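Local coordinates for protein putative metal-dependent hydrolase (Parabacteroides distasonis ATCC 8503, PDB 3KL7) that probably acts as a zinc-dependent hydrolase of the metallo-beta-lactamase superfamily, holding two zinc ions in its presumed active site, at residues D45-P53 with F63-T72. Numbering follows the deposited sequence.
Sequences DNHSIQVDP and FPKADIILIT
D52 and T72 meet where two parallel neighbours in one sheet of the metallo-beta-lactamase fold, strands 47-51 and 68-71, run out beside the zinc site. The D52 carboxylate crosses the T72 side chain at about a right angle and takes two hydrogen bonds from that one residue. OD1 of D52 receives T72 N at 2.7 Å through its syn lone pair. OD2 of D52 receives the T72 hydroxyl OG1 at 2.6 Å, 24° out of the carboxylate plane. With chi1 at 57°, OG1 is tucked between the two backbone arms of T72, turned to D52. OD2 is also hydrogen-bonded to ND1 of the zinc ligand H78, so D52 is a second-shell residue that probably helps orient that imidazole. Along the strands, L70 O receives D52 N almost head-on. The I49 and I68 side chains run alongside each other in the same direction, with CG1 of I49 4.0 Å from CB of I68. On the face that carries Q50 and I69, P53 CD of the following loop rests against I69 CG2 and I71 CD1, 3.8 Å from each. From mid-strand, Q50 bends back at its second torsion, bringing NE2 obliquely to the F63 ring and to a water shared with S48 OG and P64 O. At the start of the strands D67, salt-bridged to K89 through OD1, accepts S48 N with the anti lone pair of OD2 at 3.0 Å.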
# COMPACT_ATOMS: atom_id res chain seq x y z
N ASP A 45 -3.29 14.81 9.74
CA ASP A 45 -2.78 15.85 10.65
C ASP A 45 -1.82 16.86 9.90
O ASP A 45 -0.75 17.20 10.40
CB ASP A 45 -2.02 15.16 11.81
CG ASP A 45 -1.93 16.04 13.08
OD1 ASP A 45 -2.93 16.73 13.41
OD2 ASP A 45 -0.86 16.00 13.74
N ASN A 46 -2.24 17.30 8.71
CA ASN A 46 -1.45 18.25 7.87
C ASN A 46 -0.10 17.72 7.39
O ASN A 46 0.79 18.49 7.02
CB ASN A 46 -1.27 19.58 8.59
CG ASN A 46 -2.58 20.36 8.70
OD1 ASN A 46 -3.46 20.24 7.85
ND2 ASN A 46 -2.71 21.14 9.75
N HIS A 47 0.05 16.40 7.40
CA HIS A 47 1.21 15.75 6.82
C HIS A 47 0.76 15.03 5.57
O HIS A 47 -0.34 14.46 5.54
CB HIS A 47 1.82 14.74 7.80
CG HIS A 47 2.27 15.35 9.09
ND1 HIS A 47 3.38 16.18 9.17
CD2 HIS A 47 1.76 15.27 10.34
CE1 HIS A 47 3.52 16.58 10.42
NE2 HIS A 47 2.55 16.04 11.15
N SER A 48 1.61 15.03 4.54
CA SER A 48 1.28 14.39 3.28
C SER A 48 2.23 13.20 3.02
O SER A 48 3.44 13.34 3.09
CB SER A 48 1.38 15.39 2.14
OG SER A 48 1.05 14.77 0.91
N ILE A 49 1.64 12.04 2.74
CA ILE A 49 2.38 10.80 2.56
C ILE A 49 2.08 10.21 1.20
O ILE A 49 0.93 9.93 0.89
CB ILE A 49 1.99 9.76 3.60
CG1 ILE A 49 2.35 10.26 5.02
CG2 ILE A 49 2.69 8.41 3.29
CD1 ILE A 49 1.19 10.15 6.03
N GLN A 50 3.11 10.03 0.39
CA GLN A 50 2.93 9.40 -0.90
C GLN A 50 3.42 7.97 -0.84
O GLN A 50 4.51 7.70 -0.30
CB GLN A 50 3.69 10.15 -1.99
CG GLN A 50 3.22 11.58 -2.21
CD GLN A 50 1.93 11.67 -3.01
OE1 GLN A 50 1.38 10.66 -3.44
NE2 GLN A 50 1.44 12.90 -3.21
N VAL A 51 2.60 7.06 -1.38
CA VAL A 51 2.95 5.66 -1.51
C VAL A 51 3.15 5.29 -2.98
O VAL A 51 2.27 5.52 -3.81
CB VAL A 51 1.83 4.78 -0.94
CG1 VAL A 51 2.22 3.28 -0.99
CG2 VAL A 51 1.49 5.22 0.47
N ASP A 52 4.30 4.69 -3.28
CA ASP A 52 4.62 4.22 -4.65
C ASP A 52 4.18 5.23 -5.73
O ASP A 52 3.45 4.88 -6.67
CB ASP A 52 3.97 2.85 -4.92
CG ASP A 52 4.52 1.71 -3.99
OD1 ASP A 52 5.58 1.90 -3.34
OD2 ASP A 52 3.87 0.62 -3.93
N PRO A 53 4.63 6.50 -5.60
CA PRO A 53 4.22 7.52 -6.57
C PRO A 53 4.83 7.28 -7.94
O PRO A 53 6.07 7.06 -8.04
CB PRO A 53 4.76 8.80 -5.96
CG PRO A 53 6.00 8.36 -5.22
CD PRO A 53 5.63 7.01 -4.65
N PHE A 63 0.60 18.14 -6.59
CA PHE A 63 0.31 17.74 -5.18
C PHE A 63 1.14 18.57 -4.20
O PHE A 63 2.17 19.13 -4.57
CB PHE A 63 0.64 16.23 -4.94
CG PHE A 63 -0.27 15.28 -5.69
CD1 PHE A 63 -1.65 15.42 -5.65
CD2 PHE A 63 0.27 14.23 -6.43
CE1 PHE A 63 -2.48 14.54 -6.35
CE2 PHE A 63 -0.56 13.33 -7.12
CZ PHE A 63 -1.92 13.49 -7.08
N PRO A 64 0.68 18.64 -2.93
CA PRO A 64 1.54 19.23 -1.91
C PRO A 64 2.78 18.36 -1.74
O PRO A 64 2.76 17.16 -2.10
CB PRO A 64 0.66 19.20 -0.64
CG PRO A 64 -0.34 18.14 -0.90
CD PRO A 64 -0.60 18.17 -2.37
N LYS A 65 3.86 18.95 -1.22
CA LYS A 65 5.12 18.24 -1.13
C LYS A 65 5.07 17.18 -0.04
O LYS A 65 4.58 17.43 1.07
CB LYS A 65 6.27 19.21 -0.91
CG LYS A 65 6.44 20.27 -2.04
CD LYS A 65 6.55 19.64 -3.45
CE LYS A 65 6.83 20.70 -4.51
NZ LYS A 65 6.76 20.18 -5.90
N ALA A 66 5.56 15.98 -0.38
CA ALA A 66 5.58 14.85 0.54
C ALA A 66 6.41 15.12 1.79
O ALA A 66 7.56 15.55 1.70
CB ALA A 66 6.11 13.61 -0.18
N ASP A 67 5.83 14.87 2.94
CA ASP A 67 6.61 14.75 4.16
C ASP A 67 7.26 13.37 4.19
O ASP A 67 8.35 13.19 4.73
CB ASP A 67 5.72 14.93 5.38
CG ASP A 67 5.24 16.37 5.54
OD1 ASP A 67 6.05 17.22 5.93
OD2 ASP A 67 4.04 16.64 5.28
N ILE A 68 6.57 12.40 3.59
CA ILE A 68 7.03 11.03 3.57
C ILE A 68 6.72 10.37 2.26
O ILE A 68 5.61 10.53 1.74
CB ILE A 68 6.36 10.20 4.70
CG1 ILE A 68 6.69 10.83 6.07
CG2 ILE A 68 6.83 8.72 4.65
CD1 ILE A 68 5.96 10.17 7.22
N ILE A 69 7.69 9.61 1.72
CA ILE A 69 7.46 8.76 0.54
C ILE A 69 7.77 7.32 0.89
O ILE A 69 8.88 7.00 1.32
CB ILE A 69 8.32 9.21 -0.69
CG1 ILE A 69 8.02 10.70 -1.04
CG2 ILE A 69 8.07 8.24 -1.94
CD1 ILE A 69 8.95 11.31 -2.04
N LEU A 70 6.78 6.47 0.73
CA LEU A 70 6.90 5.04 1.01
C LEU A 70 7.04 4.28 -0.31
O LEU A 70 6.18 4.38 -1.18
CB LEU A 70 5.62 4.54 1.67
CG LEU A 70 5.59 4.24 3.13
CD1 LEU A 70 6.75 3.29 3.51
CD2 LEU A 70 5.66 5.52 3.92
N ILE A 71 8.10 3.50 -0.46
CA ILE A 71 8.21 2.59 -1.60
C ILE A 71 8.12 1.13 -1.16
O ILE A 71 8.89 0.69 -0.29
CB ILE A 71 9.53 2.77 -2.36
CG1 ILE A 71 9.75 4.24 -2.71
CG2 ILE A 71 9.53 1.90 -3.63
CD1 ILE A 71 8.56 4.89 -3.41
N THR A 72 7.18 0.38 -1.75
CA THR A 72 7.02 -1.07 -1.43
C THR A 72 8.10 -1.94 -2.12
O THR A 72 8.66 -2.86 -1.50
CB THR A 72 5.65 -1.58 -1.87
OG1 THR A 72 5.47 -1.34 -3.27
CG2 THR A 72 4.53 -0.89 -1.07
O HOH W 1 3.92 19.01 7.51
O HOH W 2 2.54 14.61 -1.33